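Local structure of holliday junction resolvase Hjc (Sulfolobus solfataricus, 4TKD) at residues G23-A29 / P41-K47; V50-I54 / F77-G83. The protein resolves Holliday junctions as a magnesium-dependent homodimeric endonuclease, cutting four-way DNA with paired nicks in opposing strands during genetic recombination. One frame throughout, in Å; residues are numbered along the deposited sequence.

Contact 1: residues G23-A29 / P41-K47; sequences GFAVVRA and PDIIALK
Phe24 and Lys47 meet through their first torsions: chi1 of -76° sets the Phe24 ring beside its own backbone N, anti to the carbonyl carbon, and chi1 of -168° sends the extended Lys47 chain back past Gly23. The two side chains cross at about a right angle. Lys47 CB lies over one ring face, 3.8 Å from the Phe24 centroid, a CH-pi contact, while Ala45 CB approaches Phe24 CD2 obliquely at 3.7 Å. Lys47 CG passes Gly23 O at 3.5 Å, and the ammonium goes on to bond Lys22 O. With an alanine in place of Phe24, Lys47 CB and Ala45 CB would probably lose their aromatic cover and a gap would open beside Ile52.

Strands 25-28 and 43-47 run antiparallel. Ala25 and Leu46 form one hydrogen-bonded pair, Val27 and Ile44 the next; Val27 N to Ile44 O is 2.9 Å, with the donor nearly in line with the carbonyl. Val26 CG1 reaches Ile43 CG2 at 3.6 Å on the face shared with Ala45; on the other face Val27 CG1 lies alongside Ile44 CB at 3.7 Å, both side chains pointing the same way. Beyond the strand, Ala29 N bonds Asp42 O at 2.9 Å from above the carbonyl plane, a bent bond of 136°. Asp42 and Ile43 both face Ile54 in a classic beta bulge; Asp42, inferred to bind magnesium together with Glu12 and Glu55, has OD2 bonded to Met56 N.

Helix 10-21 packs on the Val26 and Ile43 face; a Schellman motif, with Gly23 as its C-prime residue, ends that helix. Strand 50-58 flanks strand 43-47, whose Ile44 reaches Phe77 of helix 68-81, and Val27 of the second subunit also packs on Ile44.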
ATOM      1  N   GLY C  23      -4.223  -0.745 -22.573  1.00 45.02           N
ATOM      2  CA  GLY C  23      -2.844  -0.283 -22.729  1.00 44.46           C
ATOM      3  C   GLY C  23      -1.798  -0.931 -21.835  1.00 47.98           C
ATOM      4  O   GLY C  23      -0.707  -0.378 -21.671  1.00 48.69           O
ATOM      5  N   PHE C  24      -2.098  -2.116 -21.274  1.00 41.97           N
ATOM      6  CA  PHE C  24      -1.157  -2.844 -20.423  1.00 40.01           C
ATOM      7  C   PHE C  24      -0.318  -3.818 -21.229  1.00 41.71           C
ATOM      8  O   PHE C  24      -0.833  -4.443 -22.159  1.00 40.74           O
ATOM      9  CB  PHE C  24      -1.906  -3.645 -19.323  1.00 40.48           C
ATOM     10  CG  PHE C  24      -2.436  -2.852 -18.149  1.00 40.93           C
ATOM     11  CD1 PHE C  24      -3.608  -2.119 -18.255  1.00 43.26           C
ATOM     12  CD2 PHE C  24      -1.779  -2.862 -16.930  1.00 42.32           C
ATOM     13  CE1 PHE C  24      -4.102  -1.395 -17.170  1.00 43.24           C
ATOM     14  CE2 PHE C  24      -2.256  -2.110 -15.851  1.00 44.54           C
ATOM     15  CZ  PHE C  24      -3.416  -1.380 -15.979  1.00 42.80           C
ATOM     16  N   ALA C  25       0.959  -3.991 -20.813  1.00 37.28           N
ATOM     17  CA  ALA C  25       1.901  -5.000 -21.310  1.00 37.11           C
ATOM     18  C   ALA C  25       1.600  -6.168 -20.372  1.00 41.86           C
ATOM     19  O   ALA C  25       1.704  -6.025 -19.146  1.00 42.39           O
ATOM     20  CB  ALA C  25       3.347  -4.540 -21.133  1.00 37.64           C
ATOM     21  N   VAL C  26       1.072  -7.261 -20.933  1.00 37.74           N
ATOM     22  CA  VAL C  26       0.595  -8.391 -20.141  1.00 38.81           C
ATOM     23  C   VAL C  26       1.331  -9.673 -20.481  1.00 44.11           C
ATOM     24  O   VAL C  26       1.525  -9.998 -21.657  1.00 43.48           O
ATOM     25  CB  VAL C  26      -0.953  -8.583 -20.233  1.00 43.07           C
ATOM     26  CG1 VAL C  26      -1.450  -9.599 -19.215  1.00 43.67           C
ATOM     27  CG2 VAL C  26      -1.702  -7.264 -20.070  1.00 42.70           C
ATOM     28  N   VAL C  27       1.693 -10.418 -19.428  1.00 40.45           N
ATOM     29  CA  VAL C  27       2.375 -11.692 -19.531  1.00 40.86           C
ATOM     30  C   VAL C  27       1.689 -12.719 -18.622  1.00 42.49           C
ATOM     31  O   VAL C  27       1.204 -12.373 -17.547  1.00 41.04           O
ATOM     32  CB  VAL C  27       3.916 -11.547 -19.280  1.00 45.59           C
ATOM     33  CG1 VAL C  27       4.243 -11.242 -17.830  1.00 44.69           C
ATOM     34  CG2 VAL C  27       4.677 -12.768 -19.740  1.00 46.29           C
ATOM     35  N   ARG C  28       1.673 -13.979 -19.061  1.00 38.90           N
ATOM     36  CA  ARG C  28       1.141 -15.095 -18.297  1.00 38.38           C
ATOM     37  C   ARG C  28       2.305 -15.780 -17.567  1.00 43.99           C
ATOM     38  O   ARG C  28       3.472 -15.591 -17.927  1.00 44.87           O
ATOM     39  CB  ARG C  28       0.441 -16.083 -19.229  1.00 38.27           C
ATOM     40  CG  ARG C  28      -0.947 -15.626 -19.674  1.00 48.62           C
ATOM     41  CD  ARG C  28      -1.430 -16.446 -20.860  1.00 63.57           C
ATOM     42  NE  ARG C  28      -2.604 -17.261 -20.535  1.00 74.56           N
ATOM     43  CZ  ARG C  28      -3.751 -17.239 -21.211  1.00 79.90           C
ATOM     44  NH1 ARG C  28      -3.894 -16.443 -22.266  1.00 53.20           N
ATOM     45  NH2 ARG C  28      -4.760 -18.018 -20.843  1.00 69.20           N
ATOM     46  N   ALA C  29       2.015 -16.566 -16.549  1.00 39.58           N
ATOM     47  CA  ALA C  29       3.118 -17.247 -15.891  1.00 39.98           C
ATOM     48  C   ALA C  29       3.431 -18.535 -16.675  1.00 46.14           C
ATOM     49  O   ALA C  29       2.502 -19.183 -17.163  1.00 43.73           O
ATOM     50  CB  ALA C  29       2.761 -17.573 -14.460  1.00 40.23           C
ATOM     51  N   PRO C  41       2.774 -15.127  -9.975  1.00 28.93           N
ATOM     52  CA  PRO C  41       1.347 -14.860 -10.295  1.00 28.56           C
ATOM     53  C   PRO C  41       0.978 -15.219 -11.749  1.00 31.68           C
ATOM     54  O   PRO C  41       1.803 -15.050 -12.657  1.00 28.72           O
ATOM     55  CB  PRO C  41       1.204 -13.359 -10.022  1.00 29.95           C
ATOM     56  CG  PRO C  41       2.333 -13.038  -9.074  1.00 32.83           C
ATOM     57  CD  PRO C  41       3.460 -13.901  -9.516  1.00 28.72           C
ATOM     58  N   ASP C  42      -0.244 -15.763 -11.959  1.00 29.41           N
ATOM     59  CA  ASP C  42      -0.785 -16.199 -13.260  1.00 29.50           C
ATOM     60  C   ASP C  42      -0.734 -15.137 -14.307  1.00 35.30           C
ATOM     61  O   ASP C  42      -0.437 -15.444 -15.461  1.00 35.55           O
ATOM     62  CB  ASP C  42      -2.231 -16.731 -13.134  1.00 31.31           C
ATOM     63  CG  ASP C  42      -2.312 -17.996 -12.309  1.00 42.30           C
ATOM     64  OD1 ASP C  42      -1.494 -18.912 -12.542  1.00 45.68           O
ATOM     65  OD2 ASP C  42      -3.190 -18.072 -11.431  1.00 40.62           O
ATOM     66  N   ILE C  43      -1.030 -13.891 -13.916  1.00 31.67           N
ATOM     67  CA  ILE C  43      -1.045 -12.759 -14.826  1.00 30.83           C
ATOM     68  C   ILE C  43      -0.266 -11.625 -14.211  1.00 34.50           C
ATOM     69  O   ILE C  43      -0.497 -11.257 -13.045  1.00 34.04           O
ATOM     70  CB  ILE C  43      -2.495 -12.310 -15.156  1.00 34.39           C
ATOM     71  CG1 ILE C  43      -3.343 -13.442 -15.795  1.00 34.48           C
ATOM     72  CG2 ILE C  43      -2.498 -11.043 -16.038  1.00 35.71           C
ATOM     73  CD1 ILE C  43      -4.885 -13.182 -15.776  1.00 36.59           C
ATOM     74  N   ILE C  44       0.648 -11.064 -15.010  1.00 29.27           N
ATOM     75  CA  ILE C  44       1.420  -9.902 -14.633  1.00 29.24           C
ATOM     76  C   ILE C  44       1.087  -8.860 -15.680  1.00 33.33           C
ATOM     77  O   ILE C  44       1.304  -9.090 -16.867  1.00 33.31           O
ATOM     78  CB  ILE C  44       2.942 -10.182 -14.526  1.00 31.16           C
ATOM     79  CG1 ILE C  44       3.224 -11.160 -13.391  1.00 31.02           C
ATOM     80  CG2 ILE C  44       3.732  -8.881 -14.314  1.00 29.47           C
ATOM     81  CD1 ILE C  44       4.534 -11.900 -13.543  1.00 34.68           C
ATOM     82  N   ALA C  45       0.507  -7.746 -15.249  1.00 29.58           N
ATOM     83  CA  ALA C  45       0.137  -6.669 -16.155  1.00 28.89           C
ATOM     84  C   ALA C  45       0.872  -5.408 -15.752  1.00 31.81           C
ATOM     85  O   ALA C  45       0.903  -5.050 -14.579  1.00 30.35           O
ATOM     86  CB  ALA C  45      -1.365  -6.451 -16.138  1.00 29.56           C
ATOM     87  N   LEU C  46       1.508  -4.774 -16.722  1.00 30.23           N
ATOM     88  CA  LEU C  46       2.323  -3.593 -16.475  1.00 31.43           C
ATOM     89  C   LEU C  46       1.911  -2.434 -17.366  1.00 36.62           C
ATOM     90  O   LEU C  46       1.681  -2.624 -18.563  1.00 35.36           O
ATOM     91  CB  LEU C  46       3.814  -3.905 -16.723  1.00 31.38           C
ATOM     92  CG  LEU C  46       4.371  -5.235 -16.221  1.00 34.89           C
ATOM     93  CD1 LEU C  46       5.726  -5.558 -16.915  1.00 33.63           C
ATOM     94  CD2 LEU C  46       4.451  -5.264 -14.666  1.00 32.65           C
ATOM     95  N   LYS C  47       1.844  -1.234 -16.789  1.00 34.54           N
ATOM     96  CA  LYS C  47       1.512  -0.026 -17.534  1.00 35.35           C
ATOM     97  C   LYS C  47       2.207   1.148 -16.897  1.00 40.07           C
ATOM     98  O   LYS C  47       1.869   1.522 -15.783  1.00 38.93           O
ATOM     99  CB  LYS C  47      -0.011   0.205 -17.606  1.00 38.38           C
ATOM    100  CG  LYS C  47      -0.398   1.273 -18.615  1.00 50.66           C
ATOM    101  CD  LYS C  47      -1.888   1.542 -18.633  1.00 63.67           C
ATOM    102  CE  LYS C  47      -2.197   2.677 -19.576  1.00 75.26           C
ATOM    103  NZ  LYS C  47      -3.655   2.862 -19.767  1.00 83.24           N
TER

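Contact 2: residues V50-I54 / F77-G83; sequences VIILI and FARKSGG
Ile51 and Gly83 bring the two backbones to 4.5 Å between CA atoms, where the chain turns back to strand 50-54 after the helix. The axes of strand 50-54 and helix 77-81 are 10.0 Å apart and run almost exactly antiparallel, at 178°. Gly82, with positive phi, is the first residue to leave the helix, and Gly83 then lies against the strand with its CA 3.4 Å from Ile51 O. A CB on Gly83 would clash with Ile51 CG2 and press on Leu53 CD1, which is consistent with glycine at this point.

Ile51 and Leu53 both point toward the helix. Ile51 covers Gly83 with CB and CG2, while its CD1 extends to Ser81 O at 3.3 Å. This is a beta-alpha-beta crossover: strand 50-58 leads by way of strand 64-66 and helix 68-81 into the parallel neighbouring strand 84-90, within the nuclease core of the Hjc family, a member of the PDDEXK clan.

Leu53 carries most of the remaining packing, dividing its two methyls. CD1 rests on the helix backbone, 3.6 Å from Ala78 CA, and also touches Ser81 OG at 3.7 Å; CD2 comes to the edge of the Phe77 ring, 3.9 Å from CE1 and near the ring plane. Phe77 CG stands anti to the backbone N, chi1 -170°, which swings the ring from the helix to Leu53. The Ser81 hydroxyl sits between its own N and carbonyl carbon, chi1 68°, turned back to the carbonyls of the preceding turn: OG is 2.9 Å from Phe77 O, with Ala78 O as the alternative acceptor. Pro41 meets both Leu53 and Phe77, Ile44 also touches Leu53, Leu85 touches Leu53 and Ala78, and Leu46 of the second subunit packs on Ser81.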
ATOM      1  N   VAL C  50       3.108   0.886 -13.374  1.00 33.42           N
ATOM      2  CA  VAL C  50       2.054   0.302 -12.534  1.00 33.67           C
ATOM      3  C   VAL C  50       2.045  -1.224 -12.718  1.00 35.80           C
ATOM      4  O   VAL C  50       1.889  -1.712 -13.840  1.00 33.16           O
ATOM      5  CB  VAL C  50       0.642   0.930 -12.751  1.00 37.55           C
ATOM      6  CG1 VAL C  50      -0.442   0.200 -11.956  1.00 36.99           C
ATOM      7  CG2 VAL C  50       0.652   2.432 -12.475  1.00 37.33           C
ATOM      8  N   ILE C  51       2.199  -1.960 -11.594  1.00 31.13           N
ATOM      9  CA  ILE C  51       2.276  -3.419 -11.563  1.00 29.14           C
ATOM     10  C   ILE C  51       1.017  -3.993 -10.938  1.00 30.31           C
ATOM     11  O   ILE C  51       0.693  -3.691  -9.792  1.00 28.44           O
ATOM     12  CB  ILE C  51       3.575  -3.918 -10.851  1.00 32.17           C
ATOM     13  CG1 ILE C  51       4.855  -3.259 -11.455  1.00 31.96           C
ATOM     14  CG2 ILE C  51       3.676  -5.464 -10.903  1.00 33.83           C
ATOM     15  CD1 ILE C  51       6.067  -3.195 -10.532  1.00 33.62           C
ATOM     16  N   ILE C  52       0.316  -4.834 -11.710  1.00 26.29           N
ATOM     17  CA  ILE C  52      -0.899  -5.541 -11.287  1.00 26.04           C
ATOM     18  C   ILE C  52      -0.615  -7.008 -11.466  1.00 28.39           C
ATOM     19  O   ILE C  52      -0.089  -7.421 -12.505  1.00 26.63           O
ATOM     20  CB  ILE C  52      -2.160  -5.094 -12.069  1.00 28.66           C
ATOM     21  CG1 ILE C  52      -2.498  -3.622 -11.769  1.00 27.01           C
ATOM     22  CG2 ILE C  52      -3.370  -6.093 -11.884  1.00 29.83           C
ATOM     23  CD1 ILE C  52      -3.370  -3.038 -12.726  1.00 34.08           C
ATOM     24  N   LEU C  53      -0.908  -7.771 -10.431  1.00 24.81           N
ATOM     25  CA  LEU C  53      -0.631  -9.199 -10.346  1.00 24.29           C
ATOM     26  C   LEU C  53      -1.931  -9.923 -10.044  1.00 28.09           C
ATOM     27  O   LEU C  53      -2.615  -9.568  -9.094  1.00 25.66           O
ATOM     28  CB  LEU C  53       0.424  -9.476  -9.231  1.00 23.40           C
ATOM     29  CG  LEU C  53       1.716  -8.651  -9.298  1.00 26.32           C
ATOM     30  CD1 LEU C  53       2.498  -8.763  -8.035  1.00 24.15           C
ATOM     31  CD2 LEU C  53       2.559  -9.056 -10.483  1.00 26.06           C
ATOM     32  N   ILE C  54      -2.259 -10.935 -10.841  1.00 26.03           N
ATOM     33  CA  ILE C  54      -3.510 -11.670 -10.658  1.00 26.23           C
ATOM     34  C   ILE C  54      -3.273 -13.166 -10.540  1.00 32.69           C
ATOM     35  O   ILE C  54      -2.656 -13.762 -11.422  1.00 34.33           O
ATOM     36  CB  ILE C  54      -4.509 -11.309 -11.817  1.00 29.40           C
ATOM     37  CG1 ILE C  54      -4.838  -9.793 -11.836  1.00 29.97           C
ATOM     38  CG2 ILE C  54      -5.803 -12.132 -11.723  1.00 30.43           C
ATOM     39  CD1 ILE C  54      -5.205  -9.246 -13.184  1.00 40.64           C
ATOM     40  N   PHE C  77       6.389 -12.181  -3.960  1.00 23.54           N
ATOM     41  CA  PHE C  77       6.605 -11.640  -5.315  1.00 22.03           C
ATOM     42  C   PHE C  77       5.981 -10.230  -5.358  1.00 26.44           C
ATOM     43  O   PHE C  77       6.654  -9.296  -5.779  1.00 24.81           O
ATOM     44  CB  PHE C  77       5.936 -12.564  -6.362  1.00 23.29           C
ATOM     45  CG  PHE C  77       6.242 -12.298  -7.817  1.00 23.49           C
ATOM     46  CD1 PHE C  77       5.563 -11.305  -8.519  1.00 23.40           C
ATOM     47  CD2 PHE C  77       7.200 -13.056  -8.492  1.00 26.22           C
ATOM     48  CE1 PHE C  77       5.845 -11.063  -9.866  1.00 25.15           C
ATOM     49  CE2 PHE C  77       7.496 -12.798  -9.835  1.00 29.06           C
ATOM     50  CZ  PHE C  77       6.804 -11.812 -10.518  1.00 26.52           C
ATOM     51  N   ALA C  78       4.715 -10.080  -4.865  1.00 24.18           N
ATOM     52  CA  ALA C  78       3.987  -8.806  -4.782  1.00 23.98           C
ATOM     53  C   ALA C  78       4.708  -7.757  -3.954  1.00 28.63           C
ATOM     54  O   ALA C  78       4.765  -6.597  -4.365  1.00 27.64           O
ATOM     55  CB  ALA C  78       2.591  -9.025  -4.225  1.00 23.06           C
ATOM     56  N   ARG C  79       5.233  -8.166  -2.781  1.00 26.34           N
ATOM     57  CA  ARG C  79       5.936  -7.281  -1.859  1.00 27.01           C
ATOM     58  C   ARG C  79       7.257  -6.767  -2.482  1.00 31.58           C
ATOM     59  O   ARG C  79       7.546  -5.563  -2.424  1.00 31.19           O
ATOM     60  CB  ARG C  79       6.200  -7.987  -0.525  1.00 29.19           C
ATOM     61  CG  ARG C  79       6.922  -7.103   0.505  1.00 35.94           C
ATOM     62  CD  ARG C  79       7.434  -7.852   1.743  1.00 28.99           C
ATOM     63  NE  ARG C  79       8.373  -8.938   1.431  1.00 36.69           N
ATOM     64  CZ  ARG C  79       9.654  -8.776   1.119  1.00 42.20           C
ATOM     65  NH1 ARG C  79      10.182  -7.559   1.063  1.00 37.01           N
ATOM     66  NH2 ARG C  79      10.413  -9.825   0.845  1.00 24.52           N
ATOM     67  N   LYS C  80       8.054  -7.680  -3.044  1.00 28.19           N
ATOM     68  CA  LYS C  80       9.346  -7.356  -3.687  1.00 27.81           C
ATOM     69  C   LYS C  80       9.170  -6.487  -4.908  1.00 32.20           C
ATOM     70  O   LYS C  80       9.910  -5.520  -5.085  1.00 32.43           O
ATOM     71  CB  LYS C  80      10.111  -8.627  -4.057  1.00 28.56           C
ATOM     72  CG  LYS C  80      10.699  -9.337  -2.840  1.00 23.67           C
ATOM     73  CD  LYS C  80      11.212 -10.687  -3.238  1.00 32.15           C
ATOM     74  CE  LYS C  80      11.880 -11.356  -2.073  1.00 44.89           C
ATOM     75  NZ  LYS C  80      12.123 -12.786  -2.364  1.00 56.80           N
ATOM     76  N   SER C  81       8.179  -6.808  -5.745  1.00 30.67           N
ATOM     77  CA  SER C  81       7.888  -6.061  -6.977  1.00 30.45           C
ATOM     78  C   SER C  81       7.288  -4.677  -6.730  1.00 34.83           C
ATOM     79  O   SER C  81       7.433  -3.803  -7.572  1.00 34.83           O
ATOM     80  CB  SER C  81       6.942  -6.868  -7.866  1.00 31.30           C
ATOM     81  OG  SER C  81       5.665  -6.968  -7.260  1.00 35.13           O
ATOM     82  N   GLY C  82       6.565  -4.521  -5.626  1.00 31.81           N
ATOM     83  CA  GLY C  82       5.834  -3.301  -5.309  1.00 31.92           C
ATOM     84  C   GLY C  82       4.509  -3.269  -6.045  1.00 36.40           C
ATOM     85  O   GLY C  82       3.898  -2.204  -6.171  1.00 38.23           O
ATOM     86  N   GLY C  83       4.063  -4.441  -6.517  1.00 29.87           N
ATOM     87  CA  GLY C  83       2.824  -4.604  -7.266  1.00 27.90           C
ATOM     88  C   GLY C  83       1.592  -4.826  -6.416  1.00 28.54           C
ATOM     89  O   GLY C  83       1.690  -5.091  -5.218  1.00 27.70           O
TER

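In the fold
Both contacts are largely buried and share one mixed sheet, in which strand 43-47 of contact 1 borders strand 50-58 of contact 2; Ala45 N probably bonds Ile52 O and Ile54 N probably bonds Ile43 O. Contact 1 joins strand 25-28, an outermost strand of the sheet within this chain, to its neighbour mainly through backbone hydrogen bonds, with partly exposed Arg28 and Lys47 at its margins. Contact 2 lays a helix end on the middle strand, with no hydrogen bond across it and mostly aliphatic and aromatic contacts. Asp42 puts contact 1 at the inferred magnesium site, whereas the Leu53 side chain of contact 2 stays about 7 Å from that of Glu55, another inferred ligand. Both contacts touch the second subunit.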